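Local coordinates for protein putative dimetal phosphatase (PDB 2NXF) that probably hydrolyses ADP-ribose and CDP-alcohols such as CDP-choline at a dinuclear metal centre of the calcineurin-like phosphoesterase type, at residues R30-G35 against T289-H294; A211-S216 against E221-F226; W168-Q173 against L241-E246. All blocks are in the same frame, centred on the assembly; numbering follows the deposited sequence.

Interaction 1: R30-G35 against T289-H294. With PO4 (phosphate ion), chain F.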
# COMPACT_ATOMS: atom_id res chain seq x y z
N ARG A 30 9.36 -8.66 15.86
CA ARG A 30 8.21 -8.87 16.73
C ARG A 30 7.01 -8.16 16.12
O ARG A 30 7.16 -7.10 15.50
CB ARG A 30 8.51 -8.30 18.12
CG ARG A 30 7.40 -8.49 19.16
CD ARG A 30 7.99 -8.51 20.58
NE ARG A 30 6.94 -8.43 21.59
CZ ARG A 30 7.14 -8.44 22.91
NH1 ARG A 30 8.38 -8.53 23.41
NH2 ARG A 30 6.10 -8.36 23.73
N ARG A 31 5.82 -8.74 16.30
CA ARG A 31 4.57 -8.13 15.82
C ARG A 31 3.67 -7.74 17.00
O ARG A 31 3.27 -8.58 17.81
CB ARG A 31 3.87 -9.05 14.81
CG ARG A 31 4.63 -9.00 13.50
CD ARG A 31 4.03 -9.74 12.35
NE ARG A 31 4.94 -9.63 11.21
CZ ARG A 31 4.61 -9.90 9.95
NH1 ARG A 31 3.37 -10.29 9.64
NH2 ARG A 31 5.53 -9.78 9.00
N TYR A 32 3.39 -6.44 17.09
CA TYR A 32 2.76 -5.85 18.27
C TYR A 32 1.28 -5.63 17.95
O TYR A 32 0.86 -4.50 17.70
CB TYR A 32 3.47 -4.53 18.58
CG TYR A 32 4.93 -4.71 18.93
CD1 TYR A 32 5.30 -5.02 20.23
CD2 TYR A 32 5.93 -4.59 17.96
CE1 TYR A 32 6.64 -5.19 20.57
CE2 TYR A 32 7.28 -4.75 18.29
CZ TYR A 32 7.62 -5.05 19.59
OH TYR A 32 8.94 -5.23 19.94
N TYR A 33 0.51 -6.71 17.94
CA TYR A 33 -0.85 -6.69 17.38
C TYR A 33 -1.78 -5.72 18.10
O TYR A 33 -2.48 -4.92 17.46
CB TYR A 33 -1.45 -8.12 17.38
CG TYR A 33 -0.70 -9.07 16.46
CD1 TYR A 33 -0.83 -8.96 15.04
CD2 TYR A 33 0.14 -10.06 16.97
CE1 TYR A 33 -0.15 -9.81 14.19
CE2 TYR A 33 0.82 -10.94 16.10
CZ TYR A 33 0.67 -10.79 14.72
OH TYR A 33 1.35 -11.62 13.86
N ARG A 34 -1.80 -5.78 19.43
CA ARG A 34 -2.69 -4.88 20.18
C ARG A 34 -2.17 -3.44 20.18
O ARG A 34 -2.97 -2.49 20.08
CB ARG A 34 -2.91 -5.37 21.61
CG ARG A 34 -3.76 -6.63 21.66
CD ARG A 34 -4.06 -6.98 23.12
NE ARG A 34 -4.86 -8.19 23.19
CZ ARG A 34 -4.46 -9.34 23.73
NH1 ARG A 34 -3.25 -9.45 24.28
NH2 ARG A 34 -5.29 -10.39 23.73
N GLY A 35 -0.85 -3.28 20.30
CA GLY A 35 -0.22 -1.95 20.35
C GLY A 35 -0.44 -1.13 19.09
O GLY A 35 -0.40 0.11 19.13
N THR A 289 6.46 -2.10 14.89
CA THR A 289 6.91 -0.96 15.72
C THR A 289 6.53 -1.16 17.21
O THR A 289 5.33 -1.27 17.51
CB THR A 289 6.33 0.33 15.21
OG1 THR A 289 6.59 0.44 13.80
CG2 THR A 289 6.95 1.52 15.96
N PRO A 290 7.51 -1.20 18.13
CA PRO A 290 7.14 -1.36 19.55
C PRO A 290 6.53 -0.09 20.14
O PRO A 290 6.65 0.98 19.55
CB PRO A 290 8.48 -1.69 20.23
CG PRO A 290 9.50 -1.04 19.37
CD PRO A 290 8.98 -1.15 17.95
N PRO A 291 5.86 -0.21 21.30
CA PRO A 291 5.18 0.93 21.90
C PRO A 291 6.09 2.11 22.24
O PRO A 291 5.60 3.21 22.39
CB PRO A 291 4.61 0.34 23.21
CG PRO A 291 4.42 -1.07 22.91
CD PRO A 291 5.63 -1.45 22.08
N HIS A 292 7.39 1.87 22.39
CA HIS A 292 8.31 2.97 22.67
C HIS A 292 8.74 3.72 21.39
O HIS A 292 9.54 4.67 21.46
CB HIS A 292 9.53 2.50 23.45
CG HIS A 292 10.30 1.40 22.78
ND1 HIS A 292 10.11 0.07 23.09
CD2 HIS A 292 11.26 1.44 21.83
CE1 HIS A 292 10.93 -0.67 22.36
NE2 HIS A 292 11.64 0.14 21.59
N SER A 293 8.22 3.29 20.25
CA SER A 293 8.61 3.86 18.97
C SER A 293 7.35 4.38 18.24
O SER A 293 6.30 4.61 18.87
CB SER A 293 9.40 2.79 18.18
OG SER A 293 9.82 3.29 16.92
N HIS A 294 7.43 4.60 16.93
CA HIS A 294 6.26 5.00 16.14
C HIS A 294 6.56 4.73 14.69
O HIS A 294 7.70 4.42 14.35
CB HIS A 294 5.96 6.50 16.29
CG HIS A 294 4.50 6.82 16.44
ND1 HIS A 294 3.51 6.16 15.74
CD2 HIS A 294 3.87 7.72 17.23
CE1 HIS A 294 2.33 6.65 16.08
NE2 HIS A 294 2.52 7.60 16.98
P PO4 F . 2.87 -9.22 5.79
O1 PO4 F . 4.37 -9.11 5.66
O2 PO4 F . 2.52 -10.57 6.39
O3 PO4 F . 2.31 -8.21 6.78
O4 PO4 F . 2.20 -9.00 4.47
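Thr-289 OG1 is held by Gly-285 O and by Arg-313 NH1, while the O of the same residue lies 3.4 Å from Tyr-32 CD2. Tyr-32 carries the contact. Its CG stands beside the backbone N and anti to the carbonyl carbon (chi1 -63°), a setting that lays the ring against the Thr-289 to Pro-291 loop. Over one face sits Pro-290, making a CH-pi contact in which its CA is 3.6 Å from the ring centroid and only 12° off the normal. Pro-290 CB continues outward to the phenol end and reaches CZ of Tyr-32 at 3.5 Å. Pro-291 crosses the tyrosine at about a right angle, its CD 4.0 Å from Tyr-32 CD1. Arg-30 CG lies over the opposite face, toward the rim. With a serine in place of Tyr-32, Arg-30 and Pro-290 would probably be left facing a gap. Pro-290 to Ser-293 form a type I turn, with Ser-293 N bonded to Pro-290 O (2.9 Å).

Arg-31 points the other way, toward a phosphate ion, probably from the crystallisation liquor. Arg-31 NH1 gives phosphate O2 a weak, nearly straight bond (3.4 Å), while NH2 pairs with Glu-288; Asn-96, a zinc ligand, and His-97 also hold the ion.

Strand 30-31 pairs with strand 22-23 and leads into helix 35-49, whose Leu-39 touches Thr-289 and His-294, just ahead of strand 295-301.

Interaction 2: A211-S216 against E221-F226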
# COMPACT_ATOMS: atom_id res chain seq x y z
N ALA A 211 -2.48 5.66 -19.08
CA ALA A 211 -3.38 6.70 -19.63
C ALA A 211 -3.53 7.87 -18.67
O ALA A 211 -3.46 9.03 -19.09
CB ALA A 211 -4.75 6.10 -19.95
N VAL A 212 -3.76 7.56 -17.39
CA VAL A 212 -3.86 8.60 -16.34
C VAL A 212 -2.60 9.47 -16.37
O VAL A 212 -2.67 10.70 -16.38
CB VAL A 212 -4.08 7.96 -14.94
CG1 VAL A 212 -4.02 9.02 -13.83
CG2 VAL A 212 -5.47 7.28 -14.91
N LEU A 213 -1.44 8.82 -16.44
CA LEU A 213 -0.17 9.56 -16.43
C LEU A 213 0.08 10.41 -17.67
O LEU A 213 0.65 11.50 -17.58
CB LEU A 213 1.00 8.61 -16.17
CG LEU A 213 0.95 7.91 -14.79
CD1 LEU A 213 2.13 6.96 -14.65
CD2 LEU A 213 0.87 8.89 -13.58
N THR A 214 -0.35 9.93 -18.84
CA THR A 214 -0.27 10.70 -20.08
C THR A 214 -1.08 11.99 -19.94
O THR A 214 -0.60 13.08 -20.27
CB THR A 214 -0.77 9.87 -21.27
OG1 THR A 214 0.13 8.77 -21.51
CG2 THR A 214 -0.90 10.72 -22.54
N LEU A 215 -2.29 11.87 -19.40
CA LEU A 215 -3.13 13.04 -19.24
C LEU A 215 -2.52 13.99 -18.20
O LEU A 215 -2.46 15.20 -18.44
CB LEU A 215 -4.56 12.64 -18.90
CG LEU A 215 -5.31 11.87 -20.02
CD1 LEU A 215 -6.78 11.98 -19.66
CD2 LEU A 215 -5.09 12.40 -21.43
N SER A 216 -2.01 13.43 -17.10
CA SER A 216 -1.30 14.24 -16.10
C SER A 216 -0.09 14.98 -16.65
O SER A 216 0.12 16.16 -16.33
CB SER A 216 -0.92 13.38 -14.91
OG SER A 216 -2.10 13.08 -14.16
N GLU A 221 0.31 18.11 -14.13
CA GLU A 221 0.02 17.66 -12.78
C GLU A 221 1.21 16.91 -12.20
O GLU A 221 2.03 16.35 -12.95
CB GLU A 221 -1.21 16.75 -12.76
CG GLU A 221 -2.50 17.50 -13.01
CD GLU A 221 -3.69 16.57 -13.16
OE1 GLU A 221 -3.50 15.34 -13.27
OE2 GLU A 221 -4.82 17.11 -13.19
N ARG A 222 1.28 16.89 -10.87
CA ARG A 222 2.21 16.03 -10.13
C ARG A 222 1.41 14.89 -9.56
O ARG A 222 0.40 15.11 -8.87
CB ARG A 222 2.86 16.79 -8.98
CG ARG A 222 3.50 18.09 -9.39
CD ARG A 222 4.81 17.86 -10.04
NE ARG A 222 5.46 19.12 -10.43
CZ ARG A 222 6.66 19.18 -11.00
NH1 ARG A 222 7.35 18.06 -11.20
NH2 ARG A 222 7.18 20.35 -11.34
N VAL A 223 1.85 13.66 -9.84
CA VAL A 223 1.06 12.48 -9.49
C VAL A 223 1.71 11.66 -8.38
O VAL A 223 2.89 11.32 -8.46
CB VAL A 223 0.83 11.57 -10.71
CG1 VAL A 223 -0.13 10.41 -10.34
CG2 VAL A 223 0.26 12.38 -11.87
N LEU A 224 0.92 11.34 -7.36
CA LEU A 224 1.36 10.48 -6.29
C LEU A 224 0.61 9.17 -6.45
O LEU A 224 -0.63 9.16 -6.52
CB LEU A 224 1.00 11.08 -4.92
CG LEU A 224 1.69 12.41 -4.55
CD1 LEU A 224 0.98 13.65 -5.17
CD2 LEU A 224 1.67 12.54 -3.04
N ILE A 225 1.35 8.06 -6.42
CA ILE A 225 0.80 6.73 -6.68
C ILE A 225 0.98 5.89 -5.44
O ILE A 225 2.06 5.91 -4.84
CB ILE A 225 1.52 6.10 -7.88
CG1 ILE A 225 1.35 7.01 -9.12
CG2 ILE A 225 0.96 4.69 -8.20
CD1 ILE A 225 2.26 6.62 -10.25
N PHE A 226 -0.08 5.17 -5.06
CA PHE A 226 -0.09 4.42 -3.81
C PHE A 226 -0.40 2.97 -4.14
O PHE A 226 -1.31 2.69 -4.93
CB PHE A 226 -1.18 4.95 -2.87
CG PHE A 226 -0.99 6.40 -2.49
CD1 PHE A 226 -0.28 6.74 -1.35
CD2 PHE A 226 -1.51 7.42 -3.29
CE1 PHE A 226 -0.11 8.09 -1.00
CE2 PHE A 226 -1.34 8.77 -2.94
CZ PHE A 226 -0.64 9.09 -1.80
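Ser-216 turns OG to lie beside its own backbone N (chi1 -73°), and Glu-221 starts its side chain the same way (chi1 -71°) before running fully extended from CG, which brings the hydroxyl up to the carboxylate oxygen OE1 across a tight helix-to-strand turn. This is the return half of a beta-alpha-beta crossover: strand 142-146 and strand 222-227 lie parallel as neighbours in the seven-stranded sheet, and helix 203-219 belongs to the connection between them. Helix and strand segments run nearly antiparallel, at 155°, with their axes 9.2 Å apart.

Two bonds pin the turn. The backbone N of Glu-221 donates to O of Ser-216 (2.9 Å). Ser-216 OG then donates to OE1 of Glu-221 at 2.8 Å, arriving almost in line with the C-O bond of the carboxylate. OE1 is doubly engaged, because Arg-143 on strand 142-146 makes a salt bridge to it through NE; this buried charge is therefore matched, which probably helps keep the carboxylate ionised.

Farther from the turn the contact becomes apolar. Leu-213 crosses Val-223 obliquely, its CD2 meeting CG1 of that residue at 3.7 Å; the same methyl reaches Ile-225 CD1 at 4.3 Å. On the other face of the strand, Leu-224 and Phe-226 pack against Phe-8 of strand 6-11, which belongs to the second sheet, so the strand lies between the helix and the partner sheet. Val-223 also closes on the serine: its CG2 lies 3.4 Å from Ser-216 CB, tighter than usual for two carbons.

Interaction 3: W168-Q173 against L241-E246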
# COMPACT_ATOMS: atom_id res chain seq x y z
N TRP A 168 -2.24 -18.01 -10.88
CA TRP A 168 -1.69 -19.27 -10.39
C TRP A 168 -0.63 -19.81 -11.34
O TRP A 168 0.40 -20.34 -10.92
CB TRP A 168 -2.82 -20.29 -10.17
CG TRP A 168 -2.34 -21.61 -9.63
CD1 TRP A 168 -2.23 -21.98 -8.31
CD2 TRP A 168 -1.87 -22.71 -10.40
NE1 TRP A 168 -1.73 -23.26 -8.22
CE2 TRP A 168 -1.50 -23.74 -9.49
CE3 TRP A 168 -1.73 -22.95 -11.78
CZ2 TRP A 168 -0.99 -24.97 -9.91
CZ3 TRP A 168 -1.23 -24.19 -12.20
CH2 TRP A 168 -0.86 -25.18 -11.26
N ARG A 169 -0.88 -19.68 -12.64
CA ARG A 169 0.10 -20.10 -13.66
C ARG A 169 1.40 -19.29 -13.57
O ARG A 169 2.50 -19.86 -13.66
CB ARG A 169 -0.52 -20.00 -15.04
CG ARG A 169 -1.55 -21.09 -15.26
CD ARG A 169 -2.30 -20.96 -16.57
NE ARG A 169 -3.22 -22.09 -16.71
CZ ARG A 169 -4.15 -22.21 -17.66
NH1 ARG A 169 -4.29 -21.26 -18.58
NH2 ARG A 169 -4.94 -23.28 -17.69
N ILE A 170 1.28 -17.97 -13.41
CA ILE A 170 2.44 -17.08 -13.26
C ILE A 170 3.22 -17.47 -11.99
O ILE A 170 4.43 -17.69 -12.04
CB ILE A 170 2.04 -15.58 -13.16
CG1 ILE A 170 1.39 -15.08 -14.46
CG2 ILE A 170 3.25 -14.70 -12.71
CD1 ILE A 170 0.68 -13.70 -14.27
N LEU A 171 2.52 -17.56 -10.87
CA LEU A 171 3.15 -17.88 -9.59
C LEU A 171 3.87 -19.24 -9.63
O LEU A 171 5.03 -19.35 -9.19
CB LEU A 171 2.13 -17.89 -8.46
CG LEU A 171 2.59 -18.30 -7.05
CD1 LEU A 171 3.79 -17.44 -6.61
CD2 LEU A 171 1.41 -18.15 -6.08
N THR A 172 3.19 -20.27 -10.12
CA THR A 172 3.76 -21.62 -10.08
C THR A 172 4.79 -21.87 -11.20
O THR A 172 5.59 -22.81 -11.12
CB THR A 172 2.68 -22.73 -10.04
OG1 THR A 172 1.86 -22.65 -11.22
CG2 THR A 172 1.82 -22.59 -8.77
N GLN A 173 4.80 -21.01 -12.22
CA GLN A 173 5.89 -21.05 -13.20
C GLN A 173 7.22 -20.63 -12.55
O GLN A 173 8.29 -21.11 -12.93
CB GLN A 173 5.59 -20.16 -14.41
CG GLN A 173 6.58 -20.28 -15.58
CD GLN A 173 6.81 -21.72 -16.04
OE1 GLN A 173 5.88 -22.54 -16.06
NE2 GLN A 173 8.05 -22.03 -16.42
N LEU A 241 8.52 -7.32 -3.46
CA LEU A 241 8.17 -6.60 -4.71
C LEU A 241 6.97 -7.22 -5.41
O LEU A 241 6.77 -8.46 -5.36
CB LEU A 241 9.36 -6.67 -5.69
CG LEU A 241 10.64 -5.96 -5.24
CD1 LEU A 241 11.83 -6.36 -6.11
CD2 LEU A 241 10.40 -4.44 -5.26
N ALA A 242 6.20 -6.39 -6.11
CA ALA A 242 5.15 -6.88 -7.02
C ALA A 242 5.70 -7.86 -8.04
O ALA A 242 6.83 -7.74 -8.52
CB ALA A 242 4.47 -5.74 -7.75
N TRP A 243 4.88 -8.85 -8.39
CA TRP A 243 5.29 -9.84 -9.38
C TRP A 243 5.83 -9.23 -10.68
O TRP A 243 6.89 -9.65 -11.18
CB TRP A 243 4.13 -10.78 -9.73
CG TRP A 243 3.70 -11.71 -8.62
CD1 TRP A 243 4.34 -11.99 -7.44
CD2 TRP A 243 2.51 -12.51 -8.63
NE1 TRP A 243 3.62 -12.91 -6.71
CE2 TRP A 243 2.48 -13.23 -7.42
CE3 TRP A 243 1.46 -12.67 -9.55
CZ2 TRP A 243 1.44 -14.14 -7.10
CZ3 TRP A 243 0.43 -13.55 -9.24
CH2 TRP A 243 0.43 -14.28 -8.02
N ASN A 244 5.11 -8.25 -11.22
CA ASN A 244 5.53 -7.61 -12.46
C ASN A 244 6.00 -6.19 -12.18
O ASN A 244 5.64 -5.26 -12.89
CB ASN A 244 4.43 -7.68 -13.55
CG ASN A 244 3.14 -6.98 -13.15
OD1 ASN A 244 2.83 -6.83 -11.97
ND2 ASN A 244 2.36 -6.58 -14.16
N HIS A 245 6.85 -6.05 -11.16
CA HIS A 245 7.31 -4.72 -10.75
C HIS A 245 7.98 -3.96 -11.91
O HIS A 245 7.82 -2.75 -12.03
CB HIS A 245 8.25 -4.81 -9.53
CG HIS A 245 9.59 -5.42 -9.85
ND1 HIS A 245 10.75 -4.68 -9.97
CD2 HIS A 245 9.94 -6.71 -10.10
CE1 HIS A 245 11.75 -5.49 -10.27
NE2 HIS A 245 11.29 -6.72 -10.36
N GLU A 246 8.71 -4.67 -12.77
CA GLU A 246 9.43 -4.01 -13.86
C GLU A 246 8.46 -3.40 -14.88
O GLU A 246 8.74 -2.35 -15.48
CB GLU A 246 10.42 -4.98 -14.52
CG GLU A 246 11.48 -4.32 -15.38
CD GLU A 246 12.42 -3.39 -14.60
OE1 GLU A 246 12.74 -2.31 -15.12
OE2 GLU A 246 12.84 -3.74 -13.48
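Trp-243 meets helix 162-174 with the six-membered half of its indole, and two neighbouring residues of that helix, Ile-170 and Leu-171, receive it. The ring stands out from the loop with CG beside the backbone N (chi1 -68°), and a small chi2 turns its benzo end to the helix. Leu-171 lies obliquely at one corner: its CB is 4.0 Å from Trp-243 CH2 and equally near CZ2. CG of the leucine, anti to the backbone N (chi1 176°), carries the two methyls to the same ring atom, Leu-171 CD1 and CD2 each being 4.1 Å from Trp-243 CZ2. Ile-170 meets the ring farther back, its CG2 4.2 Å from Trp-243 CE3. Both aliphatic groups come from the same side of the indole plane, obliquely, one near CE3 and the other near CH2 and CZ2, and every contact across is van der Waals.

The indole's polar end is served by other parts of the chain, with NE1 donating to Val-195 O. Phe-194 brings its ring against the indole, the planes about 30° apart. In the calcineurin-like phosphoesterase fold, loops that follow the strands carry the metal ligands, and Trp-243 stands in such a loop: it leaves strand 222-227, contains the zinc ligand His-228, is tied through the Cys-234 to Cys-272 disulfide to strand 270-273, and ends at helix 245-253. The indole is about 9 Å from the side chain of another zinc ligand, His-265.

On the helix side, a further bound zinc ion, apart from the dinuclear pair, lies about 3 Å from the side chain of Ile-170.

The three contacts do not touch one another. Interaction 1 reaches the dimetal site through Arg-31, which touches zinc ligands Gln-15 and His-267 and the phosphate that Asn-96 also holds; the Thr-289 side chain is about 11 Å from a bound zinc ion. Interaction 3 lies a shell back from the site, the Trp-243 side chain about 10 Å from that of Asn-96, and has another zinc ion beside Ile-170. Interaction 2 is structural packing on the far side of the chain's centre from interaction 1, 35 Å away between centres, yet strand 222-227 leads directly to zinc ligand His-228 and then to the loop of interaction 3. Interactions 2 and 3 have their centres 25 Å apart.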